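Local coordinates for protein guanine nucleotide exchange factor p115rhogef (Homo sapiens, PDB 1IAP) that probably activates Rho-family GTPases by nucleotide exchange and, through its N-terminal RGS-like domain, probably engages activated G protein alpha subunits, at residues K12-H17 / R140-Y145; L34-H39 / H60-K65; L43-P48 / M185-V190; K53-F58 / D92-F97. One frame throughout, in Å; residues are numbered along the deposited sequence.

Interaction 1 (K12-H17 / R140-Y145)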
loop_
_atom_site.group_PDB
_atom_site.type_symbol
_atom_site.label_atom_id
_atom_site.label_comp_id
_atom_site.label_asym_id
_atom_site.label_seq_id
_atom_site.Cartn_x
_atom_site.Cartn_y
_atom_site.Cartn_z
ATOM N N LYS A 12 5.815 2.323 5.566
ATOM C CA LYS A 12 5.100 3.163 4.606
ATOM C C LYS A 12 5.932 4.313 4.031
ATOM O O LYS A 12 5.604 4.838 2.971
ATOM C CB LYS A 12 3.819 3.725 5.239
ATOM C CG LYS A 12 4.074 4.813 6.269
ATOM C CD LYS A 12 2.787 5.411 6.816
ATOM C CE LYS A 12 3.099 6.636 7.665
ATOM N NZ LYS A 12 1.888 7.219 8.300
ATOM N N ARG A 13 7.003 4.685 4.731
ATOM C CA ARG A 13 7.879 5.780 4.317
ATOM C C ARG A 13 9.174 5.330 3.641
ATOM O O ARG A 13 9.932 6.159 3.141
ATOM C CB ARG A 13 8.234 6.638 5.532
ATOM C CG ARG A 13 7.036 7.039 6.371
ATOM C CD ARG A 13 7.444 7.791 7.624
ATOM N NE ARG A 13 6.290 8.093 8.468
ATOM C CZ ARG A 13 6.369 8.490 9.735
ATOM N NH1 ARG A 13 7.553 8.640 10.314
ATOM N NH2 ARG A 13 5.262 8.721 10.429
ATOM N N ARG A 14 9.432 4.024 3.636
ATOM C CA ARG A 14 10.652 3.470 3.040
ATOM C C ARG A 14 10.275 2.725 1.761
ATOM O O ARG A 14 9.946 1.539 1.791
ATOM C CB ARG A 14 11.317 2.530 4.044
ATOM C CG ARG A 14 11.329 3.082 5.483
ATOM C CD ARG A 14 12.629 3.787 5.866
ATOM N NE ARG A 14 12.969 4.928 5.016
ATOM C CZ ARG A 14 12.511 6.165 5.190
ATOM N NH1 ARG A 14 11.677 6.441 6.184
ATOM N NH2 ARG A 14 12.914 7.137 4.383
ATOM N N PRO A 15 10.381 3.407 0.609
ATOM C CA PRO A 15 10.044 2.865 -0.712
ATOM C C PRO A 15 10.636 1.520 -1.118
ATOM O O PRO A 15 9.914 0.672 -1.637
ATOM C CB PRO A 15 10.433 4.005 -1.663
ATOM C CG PRO A 15 11.542 4.694 -0.937
ATOM C CD PRO A 15 11.067 4.710 0.485
ATOM N N ALA A 16 11.929 1.315 -0.881
ATOM C CA ALA A 16 12.575 0.053 -1.241
ATOM C C ALA A 16 12.094 -1.083 -0.341
ATOM O O ALA A 16 11.753 -2.167 -0.814
ATOM C CB ALA A 16 14.087 0.188 -1.157
ATOM N N HIS A 17 12.068 -0.819 0.960
ATOM C CA HIS A 17 11.622 -1.810 1.931
ATOM C C HIS A 17 10.157 -2.142 1.696
ATOM O O HIS A 17 9.776 -3.311 1.710
ATOM C CB HIS A 17 11.888 -1.308 3.353
ATOM C CG HIS A 17 13.339 -1.047 3.611
ATOM N ND1 HIS A 17 14.112 -1.857 4.415
ATOM C CD2 HIS A 17 14.185 -0.134 3.073
ATOM C CE1 HIS A 17 15.371 -1.461 4.352
ATOM N NE2 HIS A 17 15.442 -0.417 3.544
ATOM N N ARG A 140 25.258 10.606 6.350
ATOM C CA ARG A 140 24.988 11.768 7.195
ATOM C C ARG A 140 23.949 12.704 6.588
ATOM O O ARG A 140 23.506 13.646 7.246
ATOM C CB ARG A 140 26.263 12.584 7.395
ATOM C CG ARG A 140 27.376 11.878 8.106
ATOM C CD ARG A 140 28.587 12.796 8.151
ATOM N NE ARG A 140 29.769 12.142 8.692
ATOM C CZ ARG A 140 30.330 12.442 9.859
ATOM N NH1 ARG A 140 29.814 13.390 10.637
ATOM N NH2 ARG A 140 31.440 11.823 10.226
ATOM N N ASP A 141 23.620 12.478 5.317
ATOM C CA ASP A 141 22.649 13.301 4.604
ATOM C C ASP A 141 21.401 12.482 4.296
ATOM O O ASP A 141 21.422 11.607 3.432
ATOM C CB ASP A 141 23.275 13.834 3.306
ATOM C CG ASP A 141 22.325 14.722 2.501
ATOM O OD1 ASP A 141 22.693 15.091 1.366
ATOM O OD2 ASP A 141 21.223 15.058 2.984
ATOM N N ARG A 142 20.308 12.808 4.976
ATOM C CA ARG A 142 19.048 12.103 4.797
ATOM C C ARG A 142 18.492 12.196 3.376
ATOM O O ARG A 142 17.989 11.207 2.849
ATOM C CB ARG A 142 18.011 12.612 5.795
ATOM C CG ARG A 142 16.824 11.682 5.966
ATOM C CD ARG A 142 17.285 10.338 6.500
ATOM N NE ARG A 142 16.197 9.373 6.624
ATOM C CZ ARG A 142 16.373 8.087 6.906
ATOM N NH1 ARG A 142 17.597 7.604 7.089
ATOM N NH2 ARG A 142 15.325 7.285 7.014
ATOM N N ALA A 143 18.600 13.371 2.753
ATOM C CA ALA A 143 18.092 13.579 1.389
ATOM C C ALA A 143 18.797 12.705 0.351
ATOM O O ALA A 143 18.161 12.173 -0.565
ATOM C CB ALA A 143 18.199 15.051 1.002
ATOM N N SER A 144 20.111 12.559 0.492
ATOM C CA SER A 144 20.878 11.738 -0.429
ATOM C C SER A 144 20.534 10.270 -0.206
ATOM O O SER A 144 20.514 9.484 -1.150
ATOM C CB SER A 144 22.384 11.964 -0.246
ATOM O OG SER A 144 22.838 11.457 0.998
ATOM N N TYR A 145 20.281 9.896 1.048
ATOM C CA TYR A 145 19.922 8.518 1.352
ATOM C C TYR A 145 18.538 8.230 0.792
ATOM O O TYR A 145 18.306 7.175 0.204
ATOM C CB TYR A 145 19.918 8.242 2.859
ATOM C CG TYR A 145 19.475 6.825 3.171
ATOM C CD1 TYR A 145 18.359 6.578 3.963
ATOM C CD2 TYR A 145 20.163 5.730 2.642
ATOM C CE1 TYR A 145 17.931 5.263 4.220
ATOM C CE2 TYR A 145 19.748 4.415 2.895
ATOM C CZ TYR A 145 18.631 4.193 3.682
ATOM O OH TYR A 145 18.212 2.901 3.918
HETATM O O HOH W 1 13.509 9.737 5.974
#
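Arg-14 reaches Arg-142 across backbones that stay well apart, the nearest CA atoms being those of Arg-14 and Tyr-145 at 10.7 Å, so long side chains alone make this contact. The two arginines come from opposite directions. NH2 of Arg-142 sits over one face of the Arg-14 guanidinium, above its centre, 3.5 Å from Arg-14 CZ. The planes are 54° apart, so this is one nitrogen tipped onto a face and not a flat stack. Bends at chi2 (-96°) and chi3 (59°) fold the Arg-14 chain and turn its face to the newcomer; Arg-142 bends only at chi2. The like charges lie close, and Glu-149, in a salt bridge with Arg-14 NE, probably offsets them; a water alongside bridges the two groups, accepting from Arg-142 NE at 2.8 Å, in the guanidinium plane, and more weakly from Arg-14 NH2 at 3.1 Å. With an alanine in place of Arg-14, Glu-149 would probably be left without its mate and Arg-142 NH2 without the surface it rests on. Deeper in, the Tyr-145 hydroxyl meets the His-17 ring obliquely and loosely, with Leu-134 of helix 128-135 against both side chains. Each segment carries a helix start. Arg-14 is the N-cap of helix 15-28, while Asp-141 caps helix 142-162, its OD2 accepting weakly from Ala-143 N at 3.1 Å. Two helix N-termini thus meet at the periphery of the all-helical RGS-like domain.

Interaction 2 (L34-H39 / H60-K65)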
loop_
_atom_site.group_PDB
_atom_site.type_symbol
_atom_site.label_atom_id
_atom_site.label_comp_id
_atom_site.label_asym_id
_atom_site.label_seq_id
_atom_site.Cartn_x
_atom_site.Cartn_y
_atom_site.Cartn_z
ATOM N N LEU A 34 -3.332 -4.324 2.668
ATOM C CA LEU A 34 -2.139 -3.489 2.750
ATOM C C LEU A 34 -2.235 -2.303 1.795
ATOM O O LEU A 34 -1.932 -1.187 2.178
ATOM C CB LEU A 34 -0.873 -4.303 2.442
ATOM C CG LEU A 34 0.481 -3.568 2.446
ATOM C CD1 LEU A 34 0.747 -2.889 3.795
ATOM C CD2 LEU A 34 1.595 -4.555 2.130
ATOM N N LEU A 35 -2.688 -2.553 0.569
ATOM C CA LEU A 35 -2.814 -1.491 -0.425
ATOM C C LEU A 35 -3.817 -0.434 0.024
ATOM O O LEU A 35 -3.623 0.757 -0.210
ATOM C CB LEU A 35 -3.225 -2.073 -1.778
ATOM C CG LEU A 35 -2.192 -2.987 -2.443
ATOM C CD1 LEU A 35 -2.792 -3.623 -3.680
ATOM C CD2 LEU A 35 -0.926 -2.202 -2.776
ATOM N N CYS A 36 -4.874 -0.888 0.685
ATOM C CA CYS A 36 -5.918 -0.009 1.194
ATOM C C CYS A 36 -5.346 0.943 2.249
ATOM O O CYS A 36 -5.574 2.153 2.201
ATOM C CB CYS A 36 -7.055 -0.852 1.779
ATOM S SG CYS A 36 -8.365 0.091 2.571
ATOM N N CYS A 37 -4.567 0.393 3.177
ATOM C CA CYS A 37 -3.950 1.185 4.235
ATOM C C CYS A 37 -2.995 2.235 3.671
ATOM O O CYS A 37 -2.948 3.363 4.161
ATOM C CB CYS A 37 -3.196 0.281 5.214
ATOM S SG CYS A 37 -4.254 -0.687 6.320
ATOM N N LEU A 38 -2.237 1.862 2.643
ATOM C CA LEU A 38 -1.288 2.789 2.028
ATOM C C LEU A 38 -2.025 3.939 1.335
ATOM O O LEU A 38 -1.642 5.099 1.473
ATOM C CB LEU A 38 -0.385 2.052 1.028
ATOM C CG LEU A 38 0.482 0.909 1.568
ATOM C CD1 LEU A 38 1.293 0.264 0.430
ATOM C CD2 LEU A 38 1.414 1.425 2.655
ATOM N N HIS A 39 -3.097 3.619 0.612
ATOM C CA HIS A 39 -3.862 4.649 -0.086
ATOM C C HIS A 39 -4.606 5.563 0.883
ATOM O O HIS A 39 -4.819 6.743 0.596
ATOM C CB HIS A 39 -4.836 4.021 -1.078
ATOM C CG HIS A 39 -4.181 3.510 -2.323
ATOM N ND1 HIS A 39 -4.847 3.404 -3.522
ATOM C CD2 HIS A 39 -2.917 3.079 -2.554
ATOM C CE1 HIS A 39 -4.025 2.926 -4.441
ATOM N NE2 HIS A 39 -2.847 2.721 -3.877
ATOM N N HIS A 60 -14.077 3.027 -4.885
ATOM C CA HIS A 60 -14.220 2.121 -6.016
ATOM C C HIS A 60 -13.199 0.985 -6.052
ATOM O O HIS A 60 -13.493 -0.098 -6.548
ATOM C CB HIS A 60 -14.203 2.906 -7.329
ATOM C CG HIS A 60 -15.417 3.760 -7.532
ATOM N ND1 HIS A 60 -16.679 3.230 -7.695
ATOM C CD2 HIS A 60 -15.566 5.105 -7.567
ATOM C CE1 HIS A 60 -17.555 4.212 -7.816
ATOM N NE2 HIS A 60 -16.905 5.360 -7.740
ATOM N N SER A 61 -12.019 1.230 -5.495
ATOM C CA SER A 61 -10.952 0.235 -5.472
ATOM C C SER A 61 -10.997 -0.764 -4.318
ATOM O O SER A 61 -10.687 -1.944 -4.510
ATOM C CB SER A 61 -9.582 0.926 -5.455
ATOM O OG SER A 61 -9.311 1.582 -6.681
ATOM N N PHE A 62 -11.403 -0.307 -3.132
ATOM C CA PHE A 62 -11.392 -1.178 -1.959
ATOM C C PHE A 62 -12.687 -1.435 -1.211
ATOM O O PHE A 62 -12.771 -2.413 -0.460
ATOM C CB PHE A 62 -10.374 -0.645 -0.939
ATOM C CG PHE A 62 -9.023 -0.355 -1.519
ATOM C CD1 PHE A 62 -8.618 0.957 -1.742
ATOM C CD2 PHE A 62 -8.154 -1.391 -1.845
ATOM C CE1 PHE A 62 -7.366 1.236 -2.288
ATOM C CE2 PHE A 62 -6.903 -1.123 -2.391
ATOM C CZ PHE A 62 -6.508 0.192 -2.613
ATOM N N LEU A 63 -13.689 -0.583 -1.404
ATOM C CA LEU A 63 -14.936 -0.728 -0.653
ATOM C C LEU A 63 -16.179 -1.181 -1.420
ATOM O O LEU A 63 -17.061 -1.826 -0.849
ATOM C CB LEU A 63 -15.217 0.578 0.111
ATOM C CG LEU A 63 -14.023 1.208 0.853
ATOM C CD1 LEU A 63 -14.399 2.557 1.472
ATOM C CD2 LEU A 63 -13.503 0.258 1.919
ATOM N N GLU A 64 -16.247 -0.867 -2.709
ATOM C CA GLU A 64 -17.399 -1.251 -3.522
ATOM C C GLU A 64 -17.515 -2.759 -3.761
ATOM O O GLU A 64 -16.511 -3.453 -3.915
ATOM C CB GLU A 64 -17.388 -0.494 -4.853
ATOM C CG GLU A 64 -18.599 -0.767 -5.723
ATOM C CD GLU A 64 -18.760 0.253 -6.820
ATOM O OE1 GLU A 64 -17.828 0.400 -7.643
ATOM O OE2 GLU A 64 -19.820 0.911 -6.856
ATOM N N LYS A 65 -18.757 -3.241 -3.815
ATOM C CA LYS A 65 -19.077 -4.655 -4.018
ATOM C C LYS A 65 -18.273 -5.392 -5.093
ATOM O O LYS A 65 -17.763 -6.487 -4.851
ATOM C CB LYS A 65 -20.572 -4.810 -4.319
ATOM C CG LYS A 65 -21.039 -6.251 -4.498
ATOM C CD LYS A 65 -22.421 -6.319 -5.148
ATOM C CE LYS A 65 -23.467 -5.560 -4.342
ATOM N NZ LYS A 65 -24.811 -5.599 -4.986
#
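Phe-62 drives its ring from helix 48-63 into the side of helix 32-43, a buried aromatic contact between two helices of the all-helical RGS-like fold, and meets Cys-36, Leu-35 and His-39 there. Against His-39 the pairing is an offset T-shape: the Phe-62 edge points at the imidazole face, with planes at 86° and centroids 5.3 Å apart. CE1 of Phe-62 comes within 3.5 Å of His-39 ND1, which in turn lies near the plane of the phenyl ring. The other imidazole nitrogen, NE2, is hydrogen-bonded to the carbonyl O of Ala-180 in helix 171-187, which would restrain the turn of the ring. Broadside, Phe-62 is sandwiched. Cys-36 CA sits almost on the ring normal, 3.8 Å from the centroid, as a CH-pi contact, and Ser-61 CB, from the residue before, leans on the opposite face nearer the rim. Leu-35 CB fills in beside Phe-62 CE2 at 3.8 Å. With its SG anti to the backbone N (chi1 175°), Cys-36 swings its sulfur back along Phe-62, where SG lies oblique to the ring, 4.7 Å from the centroid.

Interaction 3 (L43-P48 / M185-V190)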
loop_
_atom_site.group_PDB
_atom_site.type_symbol
_atom_site.label_atom_id
_atom_site.label_comp_id
_atom_site.label_asym_id
_atom_site.label_seq_id
_atom_site.Cartn_x
_atom_site.Cartn_y
_atom_site.Cartn_z
ATOM N N LEU A 43 -4.244 9.571 1.240
ATOM C CA LEU A 43 -5.423 10.436 1.243
ATOM C C LEU A 43 -5.316 11.501 2.327
ATOM O O LEU A 43 -5.741 12.643 2.135
ATOM C CB LEU A 43 -6.688 9.606 1.481
ATOM C CG LEU A 43 -7.571 9.272 0.280
ATOM C CD1 LEU A 43 -6.756 8.639 -0.835
ATOM C CD2 LEU A 43 -8.686 8.343 0.727
ATOM N N GLY A 44 -4.731 11.114 3.460
ATOM C CA GLY A 44 -4.570 12.022 4.582
ATOM C C GLY A 44 -3.603 13.173 4.367
ATOM O O GLY A 44 -3.560 14.093 5.182
ATOM N N SER A 45 -2.824 13.132 3.292
ATOM C CA SER A 45 -1.868 14.200 3.007
ATOM C C SER A 45 -2.336 15.120 1.877
ATOM O O SER A 45 -1.573 15.964 1.400
ATOM C CB SER A 45 -0.492 13.610 2.672
ATOM O OG SER A 45 -0.534 12.831 1.491
ATOM N N LEU A 46 -3.590 14.958 1.462
ATOM C CA LEU A 46 -4.159 15.761 0.383
ATOM C C LEU A 46 -5.154 16.804 0.882
ATOM O O LEU A 46 -5.742 16.659 1.959
ATOM C CB LEU A 46 -4.847 14.858 -0.643
ATOM C CG LEU A 46 -3.998 13.828 -1.389
ATOM C CD1 LEU A 46 -4.894 12.972 -2.268
ATOM C CD2 LEU A 46 -2.934 14.524 -2.223
ATOM N N GLY A 47 -5.350 17.849 0.078
ATOM C CA GLY A 47 -6.279 18.908 0.431
ATOM C C GLY A 47 -7.718 18.436 0.337
ATOM O O GLY A 47 -7.980 17.407 -0.286
ATOM N N PRO A 48 -8.674 19.171 0.933
ATOM C CA PRO A 48 -10.106 18.843 0.931
ATOM C C PRO A 48 -10.660 18.500 -0.448
ATOM O O PRO A 48 -11.439 17.559 -0.592
ATOM C CB PRO A 48 -10.740 20.119 1.480
ATOM C CG PRO A 48 -9.719 20.600 2.442
ATOM C CD PRO A 48 -8.435 20.427 1.667
ATOM N N MET A 185 3.630 4.570 -4.871
ATOM C CA MET A 185 5.064 4.791 -5.066
ATOM C C MET A 185 5.311 6.196 -5.617
ATOM O O MET A 185 6.261 6.868 -5.230
ATOM C CB MET A 185 5.652 3.732 -6.007
ATOM C CG MET A 185 5.937 2.387 -5.333
ATOM S SD MET A 185 7.224 2.530 -4.029
ATOM C CE MET A 185 6.503 1.485 -2.729
ATOM N N ARG A 186 4.427 6.640 -6.502
ATOM C CA ARG A 186 4.516 7.971 -7.100
ATOM C C ARG A 186 4.403 9.012 -5.981
ATOM O O ARG A 186 5.048 10.058 -6.022
ATOM C CB ARG A 186 3.379 8.132 -8.100
ATOM C CG ARG A 186 3.529 9.252 -9.098
ATOM C CD ARG A 186 2.479 9.085 -10.185
ATOM N NE ARG A 186 2.581 7.767 -10.811
ATOM C CZ ARG A 186 1.557 6.946 -11.031
ATOM N NH1 ARG A 186 0.324 7.293 -10.683
ATOM N NH2 ARG A 186 1.774 5.764 -11.591
ATOM N N HIS A 187 3.622 8.675 -4.955
ATOM C CA HIS A 187 3.417 9.534 -3.792
ATOM C C HIS A 187 4.710 9.649 -2.976
ATOM O O HIS A 187 4.934 10.641 -2.284
ATOM C CB HIS A 187 2.292 8.961 -2.925
ATOM C CG HIS A 187 2.013 9.751 -1.685
ATOM N ND1 HIS A 187 2.450 9.357 -0.439
ATOM C CD2 HIS A 187 1.330 10.904 -1.497
ATOM C CE1 HIS A 187 2.047 10.233 0.463
ATOM N NE2 HIS A 187 1.365 11.181 -0.153
ATOM N N LEU A 188 5.554 8.623 -3.053
ATOM C CA LEU A 188 6.825 8.625 -2.336
ATOM C C LEU A 188 7.950 9.193 -3.201
ATOM O O LEU A 188 9.112 9.170 -2.805
ATOM C CB LEU A 188 7.191 7.209 -1.879
ATOM C CG LEU A 188 6.225 6.501 -0.925
ATOM C CD1 LEU A 188 6.765 5.111 -0.599
ATOM C CD2 LEU A 188 6.039 7.324 0.350
ATOM N N GLY A 189 7.599 9.696 -4.383
ATOM C CA GLY A 189 8.596 10.263 -5.278
ATOM C C GLY A 189 9.261 9.234 -6.175
ATOM O O GLY A 189 10.216 9.546 -6.892
ATOM N N VAL A 190 8.753 8.003 -6.140
ATOM C CA VAL A 190 9.304 6.924 -6.946
ATOM C C VAL A 190 8.710 6.977 -8.347
ATOM O O VAL A 190 7.509 6.774 -8.538
ATOM C CB VAL A 190 9.040 5.547 -6.291
ATOM C CG1 VAL A 190 9.526 4.409 -7.187
ATOM C CG2 VAL A 190 9.731 5.480 -4.939
#
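Ser-45, in the type I beta turn that runs from Leu-43 to Leu-46 after helix 32-43, meets His-187 in the last part of helix 171-187, and a single hydrogen bond carries the contact. His-187 NE2 donates to Ser-45 OG at 3.0 Å. The hydroxyl oxygen comes to the edge of the imidazole, tilted 19° from its plane. No other side chain closes the distance, and the nearest CA atoms, those of Ser-45 and His-187, are still 9.8 Å apart. The histidine spans the gap by extending straight out from its helix, CG anti to the backbone N (chi1 179°). Ser-45 OG stands between its own backbone N and carbonyl carbon (chi1 64°), and it is also bonded to the carbonyl of Met-42, so the oxygen accepts from the histidine and is also hydrogen-bonded to a carbonyl. Behind His-187 the helix finishes in a Schellman motif. Gly-189, at positive phi, is its C-prime residue; Val-190 N returns to Met-185 O at 2.9 Å and Gly-189 N to Arg-186 O at 3.1 Å. A leucine in place of His-187 has no N-H to give, and the turn would probably be left without its polar tie to the helix end, Ser-45 OG keeping only the Met-42 carbonyl of the partners named here. Leu-46, meanwhile, turns its side chain to Ala-51 and Ala-54 of helix 48-63.

Interaction 4 (K53-F58 / D92-F97)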
loop_
_atom_site.group_PDB
_atom_site.type_symbol
_atom_site.label_atom_id
_atom_site.label_comp_id
_atom_site.label_asym_id
_atom_site.label_seq_id
_atom_site.Cartn_x
_atom_site.Cartn_y
_atom_site.Cartn_z
ATOM N N LYS A 53 -11.839 13.590 -4.323
ATOM C CA LYS A 53 -11.757 12.790 -5.539
ATOM C C LYS A 53 -11.002 11.493 -5.259
ATOM O O LYS A 53 -11.362 10.434 -5.771
ATOM C CB LYS A 53 -11.040 13.567 -6.648
ATOM C CG LYS A 53 -11.776 14.800 -7.141
ATOM C CD LYS A 53 -10.962 15.529 -8.193
ATOM C CE LYS A 53 -11.689 16.764 -8.693
ATOM N NZ LYS A 53 -10.869 17.531 -9.677
ATOM N N ALA A 54 -9.952 11.594 -4.448
ATOM C CA ALA A 54 -9.133 10.442 -4.082
ATOM C C ALA A 54 -9.935 9.429 -3.262
ATOM O O ALA A 54 -9.703 8.222 -3.348
ATOM C CB ALA A 54 -7.913 10.902 -3.307
ATOM N N PHE A 55 -10.877 9.924 -2.465
ATOM C CA PHE A 55 -11.703 9.044 -1.649
ATOM C C PHE A 55 -12.660 8.228 -2.514
ATOM O O PHE A 55 -12.927 7.066 -2.213
ATOM C CB PHE A 55 -12.486 9.834 -0.595
ATOM C CG PHE A 55 -13.431 8.986 0.200
ATOM C CD1 PHE A 55 -12.946 8.081 1.140
ATOM C CD2 PHE A 55 -14.802 9.034 -0.041
ATOM C CE1 PHE A 55 -13.808 7.229 1.823
ATOM C CE2 PHE A 55 -15.675 8.186 0.639
ATOM C CZ PHE A 55 -15.176 7.281 1.571
ATOM N N LEU A 56 -13.181 8.837 -3.579
ATOM C CA LEU A 56 -14.087 8.140 -4.483
ATOM C C LEU A 56 -13.341 6.986 -5.151
ATOM O O LEU A 56 -13.884 5.892 -5.295
ATOM C CB LEU A 56 -14.642 9.097 -5.544
ATOM C CG LEU A 56 -15.383 10.338 -5.028
ATOM C CD1 LEU A 56 -15.847 11.187 -6.205
ATOM C CD2 LEU A 56 -16.564 9.937 -4.168
ATOM N N ASP A 57 -12.085 7.231 -5.528
ATOM C CA ASP A 57 -11.250 6.202 -6.158
ATOM C C ASP A 57 -10.992 5.096 -5.136
ATOM O O ASP A 57 -11.054 3.908 -5.457
ATOM C CB ASP A 57 -9.908 6.790 -6.610
ATOM C CG ASP A 57 -10.043 7.780 -7.755
ATOM O OD1 ASP A 57 -11.083 7.788 -8.449
ATOM O OD2 ASP A 57 -9.082 8.549 -7.969
ATOM N N PHE A 58 -10.693 5.516 -3.910
ATOM C CA PHE A 58 -10.431 4.611 -2.796
ATOM C C PHE A 58 -11.672 3.749 -2.588
ATOM O O PHE A 58 -11.565 2.545 -2.359
ATOM C CB PHE A 58 -10.112 5.433 -1.541
ATOM C CG PHE A 58 -9.935 4.618 -0.288
ATOM C CD1 PHE A 58 -8.672 4.176 0.095
ATOM C CD2 PHE A 58 -11.020 4.355 0.549
ATOM C CE1 PHE A 58 -8.486 3.486 1.293
ATOM C CE2 PHE A 58 -10.845 3.664 1.751
ATOM C CZ PHE A 58 -9.571 3.231 2.124
ATOM N N ASP A 92 -15.328 15.405 7.513
ATOM C CA ASP A 92 -15.303 14.751 8.817
ATOM C C ASP A 92 -15.790 13.306 8.696
ATOM O O ASP A 92 -15.166 12.388 9.228
ATOM C CB ASP A 92 -16.180 15.525 9.808
ATOM C CG ASP A 92 -16.289 14.838 11.159
ATOM O OD1 ASP A 92 -15.242 14.613 11.806
ATOM O OD2 ASP A 92 -17.424 14.523 11.575
ATOM N N VAL A 93 -16.900 13.117 7.985
ATOM C CA VAL A 93 -17.481 11.791 7.782
ATOM C C VAL A 93 -16.546 10.930 6.928
ATOM O O VAL A 93 -16.442 9.721 7.127
ATOM C CB VAL A 93 -18.859 11.884 7.091
ATOM C CG1 VAL A 93 -19.491 10.508 6.981
ATOM C CG2 VAL A 93 -19.773 12.835 7.859
ATOM N N GLN A 94 -15.869 11.573 5.981
ATOM C CA GLN A 94 -14.925 10.901 5.093
ATOM C C GLN A 94 -13.732 10.370 5.899
ATOM O O GLN A 94 -13.294 9.239 5.696
ATOM C CB GLN A 94 -14.452 11.876 4.013
ATOM C CG GLN A 94 -13.511 11.282 2.986
ATOM C CD GLN A 94 -13.082 12.295 1.942
ATOM O OE1 GLN A 94 -13.900 12.787 1.163
ATOM N NE2 GLN A 94 -11.793 12.612 1.920
ATOM N N ARG A 95 -13.217 11.188 6.815
ATOM C CA ARG A 95 -12.096 10.778 7.657
ATOM C C ARG A 95 -12.509 9.607 8.544
ATOM O O ARG A 95 -11.716 8.698 8.777
ATOM C CB ARG A 95 -11.608 11.937 8.527
ATOM C CG ARG A 95 -11.096 13.132 7.744
ATOM C CD ARG A 95 -10.583 14.227 8.668
ATOM N NE ARG A 95 -10.568 15.531 8.005
ATOM C CZ ARG A 95 -9.748 15.867 7.013
ATOM N NH1 ARG A 95 -8.852 15.001 6.557
ATOM N NH2 ARG A 95 -9.848 17.065 6.453
ATOM N N ARG A 96 -13.751 9.628 9.030
ATOM C CA ARG A 96 -14.261 8.553 9.882
ATOM C C ARG A 96 -14.315 7.236 9.117
ATOM O O ARG A 96 -13.886 6.204 9.630
ATOM C CB ARG A 96 -15.656 8.883 10.424
ATOM C CG ARG A 96 -15.710 10.089 11.345
ATOM C CD ARG A 96 -17.092 10.242 11.960
ATOM N NE ARG A 96 -17.230 11.501 12.690
ATOM C CZ ARG A 96 -18.080 11.700 13.695
ATOM N NH1 ARG A 96 -18.875 10.719 14.106
ATOM N NH2 ARG A 96 -18.148 12.888 14.279
ATOM N N PHE A 97 -14.865 7.277 7.904
ATOM C CA PHE A 97 -14.963 6.086 7.058
ATOM C C PHE A 97 -13.575 5.509 6.791
ATOM O O PHE A 97 -13.366 4.302 6.901
ATOM C CB PHE A 97 -15.642 6.412 5.725
ATOM C CG PHE A 97 -17.135 6.587 5.821
ATOM C CD1 PHE A 97 -17.854 6.033 6.874
ATOM C CD2 PHE A 97 -17.824 7.302 4.847
ATOM C CE1 PHE A 97 -19.235 6.189 6.956
ATOM C CE2 PHE A 97 -19.203 7.463 4.921
ATOM C CZ PHE A 97 -19.910 6.905 5.977
#
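Phe-55 and Gln-94 make the CH-pi contact between helix 48-63 and helix 91-103, their CA atoms 7.7 Å apart. CG of Gln-94 lies over one face of the Phe-55 ring, 3.9 Å from the centroid and 22° off the normal, displaced toward the rim. The two side chains slide past each other in opposite directions, so the glutamine amide ends beyond the ring, above the root of the phenylalanine: Gln-94 CD is 3.6 Å from Phe-55 CB. Amide and ring are nearly parallel, 6° apart. An extended chain, CG anti to the backbone N (chi1 -177°), sets the CG methylene on that face.

Apolar packing adds Phe-97, one turn further on. Its CD2 approaches Phe-55 CZ obliquely at 4.2 Å, while Val-77 and Leu-81 of helix 75-81 lie against Phe-97.

The polar bookkeeping is lean. Gln-94 OE1, 3.7 Å from Phe-55 CB, is buried here with no polar partner in the model. The glutamine therefore works across this interface chiefly as a hydrocarbon stem with a flat end, and burying its carbonyl oxygen unpaired is likely to cost some of the stability the aromatic packing brings.

Overall arrangement
Interactions 2 and 4 lie together on the same side of the chain's centre, about 11 Å apart centre to centre, and share helix 48-63; Phe-58 joins them, its CE1 3.3 Å from Cys-36 O. Interaction 1 lies across the chain's centre from interaction 2, their centres about 26 Å apart. Between centres, interaction 3 is about 15 Å from interaction 2, 14 Å from interaction 4 and 16 Å from interaction 1. It meets interaction 4 through Leu-43 CD1 on Ala-54 CB at 3.5 Å, and interaction 1 where Pro-15 CB packs on Val-190 CG2 at 3.7 Å. The end of helix 171-187 is thus one link between the two regions of this RGS-like domain; Lys-12 CB on Leu-38 CD2, 4.2 Å, is another.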